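Local coordinates for ABC transporter substrate binding protein (Ribose) (Agrobacterium vitis, PDB 4WUT) that probably binds a sugar as the periplasmic component of an ABC transporter and holds beta-D-fucopyranose in its interdomain cleft, at residues S158-A163 / Y190-M195. Numbering follows the deposited sequence.
Sequences SYVAGA and YSQSQM
S158 and Y190, the last residues of parallel strands 153-158 and 184-190, pass the sheet pairing on to two consecutive carbonyls. S158 O accepts from S191 N at 2.9 Å in a fairly straight bond, 161° at the hydrogen. One residue on, Y159 O takes Q192 N at 2.8 Å, but that donor stands above the carbonyl plane and the bond is more bent (142°). S191 OG serves its own loop as well: it accepts from S193 N at 3.0 Å, forming an ST turn, and hydrogen-bonds to T222 of helix 220-232. With chi1 at 68°, OG lies between the backbone N and the carbonyl carbon, where it can meet S193 N. A water accepts from A161 N at 3.1 Å. At the outer side, A161 CB sits over one face of the Y190 ring, 3.6 Å from its centroid, as a CH-pi contact. Deeper in, S193 OG lies 3.4 Å from Y159 CB and is itself hydrogen-bonded to E65 and N219, two residues of the sugar pocket. Y159 OH is hydrogen-bonded to S165 OG, and the Y159 side chain touches the bound fucose. Adjacent loops at the C-terminal ends of parallel strands thus contribute to one side of the interdomain sugar cleft, Y159 directly and S193 from the second shell, as in periplasmic binding proteins.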
ATOM      1  N   SER A 158       0.101   4.632  11.323  1.00  9.44           N
ATOM      2  CA  SER A 158       0.146   3.454  10.486  1.00  9.08           C
ATOM      3  C   SER A 158      -1.257   2.856  10.331  1.00  9.24           C
ATOM      4  O   SER A 158      -2.236   3.477  10.708  1.00  9.64           O
ATOM      5  CB  SER A 158       1.136   2.450  11.055  1.00  9.84           C
ATOM      6  OG  SER A 158       1.311   1.370  10.148  1.00 10.09           O
ATOM      7  N   TYR A 159      -1.324   1.697   9.690  1.00  9.80           N
ATOM      8  CA  TYR A 159      -2.601   1.157   9.254  1.00  9.25           C
ATOM      9  C   TYR A 159      -2.887  -0.176   9.932  1.00  9.56           C
ATOM     10  O   TYR A 159      -3.504  -0.199  10.994  1.00 10.14           O
ATOM     11  CB  TYR A 159      -2.718   1.108   7.704  1.00  9.02           C
ATOM     12  CG  TYR A 159      -1.560   0.661   6.874  1.00  8.94           C
ATOM     13  CD1 TYR A 159      -0.442   1.474   6.709  1.00  9.07           C
ATOM     14  CD2 TYR A 159      -1.619  -0.511   6.134  1.00  9.37           C
ATOM     15  CE1 TYR A 159       0.600   1.108   5.904  1.00 10.11           C
ATOM     16  CE2 TYR A 159      -0.579  -0.882   5.315  1.00  9.37           C
ATOM     17  CZ  TYR A 159       0.533  -0.068   5.202  1.00  9.75           C
ATOM     18  OH  TYR A 159       1.572  -0.426   4.387  1.00 10.41           O
ATOM     19  N   VAL A 160      -2.459  -1.271   9.314  1.00  9.41           N
ATOM     20  CA  VAL A 160      -2.653  -2.603   9.906  1.00  9.85           C
ATOM     21  C   VAL A 160      -1.298  -3.137  10.328  1.00  9.93           C
ATOM     22  O   VAL A 160      -0.412  -3.361   9.483  1.00  9.67           O
ATOM     23  CB  VAL A 160      -3.347  -3.568   8.914  1.00  9.93           C
ATOM     24  CG1 VAL A 160      -3.464  -4.981   9.505  1.00 10.74           C
ATOM     25  CG2 VAL A 160      -4.759  -3.064   8.532  1.00 10.12           C
ATOM     26  N   ALA A 161      -1.110  -3.318  11.631  1.00 10.50           N
ATOM     27  CA  ALA A 161       0.198  -3.704  12.151  1.00 11.52           C
ATOM     28  C   ALA A 161       0.597  -5.063  11.588  1.00 11.11           C
ATOM     29  O   ALA A 161      -0.135  -6.053  11.720  1.00 12.67           O
ATOM     30  CB  ALA A 161       0.164  -3.754  13.662  1.00 13.83           C
ATOM     31  N   GLY A 162       1.777  -5.115  10.989  1.00 11.00           N
ATOM     32  CA  GLY A 162       2.311  -6.362  10.482  1.00 11.49           C
ATOM     33  C   GLY A 162       1.787  -6.781   9.120  1.00 11.12           C
ATOM     34  O   GLY A 162       2.139  -7.847   8.623  1.00 11.63           O
ATOM     35  N   ALA A 163       0.936  -5.966   8.496  1.00 10.42           N
ATOM     36  CA  ALA A 163       0.538  -6.253   7.146  1.00 10.23           C
ATOM     37  C   ALA A 163       1.821  -6.157   6.273  1.00 10.26           C
ATOM     38  O   ALA A 163       2.764  -5.444   6.617  1.00 12.34           O
ATOM     39  CB  ALA A 163      -0.558  -5.317   6.689  1.00 13.88           C
ATOM     40  N   TYR A 190      -2.417   2.747  14.868  1.00  8.92           N
ATOM     41  CA  TYR A 190      -2.904   1.859  13.812  1.00  8.67           C
ATOM     42  C   TYR A 190      -4.343   2.156  13.455  1.00  9.29           C
ATOM     43  O   TYR A 190      -5.258   1.917  14.262  1.00  9.44           O
ATOM     44  CB  TYR A 190      -2.710   0.396  14.186  1.00  8.57           C
ATOM     45  CG  TYR A 190      -1.242   0.048  14.380  1.00  9.17           C
ATOM     46  CD1 TYR A 190      -0.380  -0.100  13.295  1.00  8.89           C
ATOM     47  CD2 TYR A 190      -0.716  -0.075  15.648  1.00 10.24           C
ATOM     48  CE1 TYR A 190       0.960  -0.400  13.480  1.00 10.31           C
ATOM     49  CE2 TYR A 190       0.606  -0.382  15.852  1.00 11.99           C
ATOM     50  CZ  TYR A 190       1.437  -0.554  14.785  1.00 12.67           C
ATOM     51  OH  TYR A 190       2.770  -0.848  15.030  1.00 15.90           O
ATOM     52  N   SER A 191      -4.558   2.648  12.242  1.00  7.69           N
ATOM     53  CA  SER A 191      -5.879   3.066  11.786  1.00  7.85           C
ATOM     54  C   SER A 191      -6.750   1.912  11.296  1.00  8.22           C
ATOM     55  O   SER A 191      -7.943   2.109  11.038  1.00  8.47           O
ATOM     56  CB  SER A 191      -5.777   4.010  10.611  1.00  7.83           C
ATOM     57  OG  SER A 191      -5.284   3.308   9.488  1.00  7.99           O
ATOM     58  N   GLN A 192      -6.171   0.724  11.138  1.00  8.80           N
ATOM     59  CA  GLN A 192      -6.844  -0.425  10.480  1.00  9.17           C
ATOM     60  C   GLN A 192      -7.318  -0.080   9.047  1.00  9.44           C
ATOM     61  O   GLN A 192      -8.252  -0.666   8.504  1.00 11.19           O
ATOM     62  CB  GLN A 192      -8.007  -0.986  11.321  1.00 12.38           C
ATOM     63  CG  GLN A 192      -7.613  -1.251  12.756  1.00 14.25           C
ATOM     64  CD  GLN A 192      -6.468  -2.198  12.847  1.00 19.99           C
ATOM     65  OE1 GLN A 192      -6.314  -3.085  12.006  1.00 23.05           O
ATOM     66  NE2 GLN A 192      -5.656  -2.029  13.872  1.00 25.99           N
ATOM     67  N   SER A 193      -6.605   0.868   8.429  1.00  8.83           N
ATOM     68  CA  SER A 193      -6.951   1.380   7.088  1.00  9.12           C
ATOM     69  C   SER A 193      -8.359   2.001   7.005  1.00  9.41           C
ATOM     70  O   SER A 193      -8.991   2.022   5.944  1.00 11.37           O
ATOM     71  CB  SER A 193      -6.754   0.329   6.002  1.00  9.57           C
ATOM     72  OG  SER A 193      -5.351   0.076   5.860  1.00  9.33           O
ATOM     73  N   GLN A 194      -8.825   2.509   8.140  1.00 10.16           N
ATOM     74  CA  GLN A 194     -10.106   3.211   8.197  1.00  9.74           C
ATOM     75  C   GLN A 194      -9.816   4.700   8.289  1.00  9.42           C
ATOM     76  O   GLN A 194      -9.194   5.165   9.252  1.00 10.27           O
ATOM     77  CB  GLN A 194     -10.935   2.758   9.397  1.00 12.24           C
ATOM     78  CG  GLN A 194     -11.400   1.323   9.333  1.00 11.36           C
ATOM     79  CD  GLN A 194     -12.364   1.080   8.201  1.00 18.89           C
ATOM     80  OE1 GLN A 194     -13.028   2.004   7.716  1.00 19.83           O
ATOM     81  NE2 GLN A 194     -12.450  -0.163   7.765  1.00 22.13           N
HETATM   82  N   MSE A 195     -10.236   5.445   7.259  0.51  9.92           N
HETATM   83  CA  MSE A 195     -10.085   6.898   7.210  0.51  9.62           C
HETATM   84  C   MSE A 195     -10.562   7.555   8.505  0.51 10.08           C
HETATM   85  O   MSE A 195      -9.849   8.378   9.101  0.51 10.54           O
HETATM   86  CB  MSE A 195     -10.832   7.510   6.005  0.51 14.74           C
HETATM   87  CG  MSE A 195     -10.200   7.254   4.623  0.51 19.04           C
HETATM   88 SE   MSE A 195     -11.126   8.147   3.089  0.51 46.73          SE
HETATM   89  CE  MSE A 195     -12.646   6.940   2.864  0.51 21.73           C
TER
HETATM   90  O   HOH W   1      -3.640  -3.422  13.400  1.00 13.50           O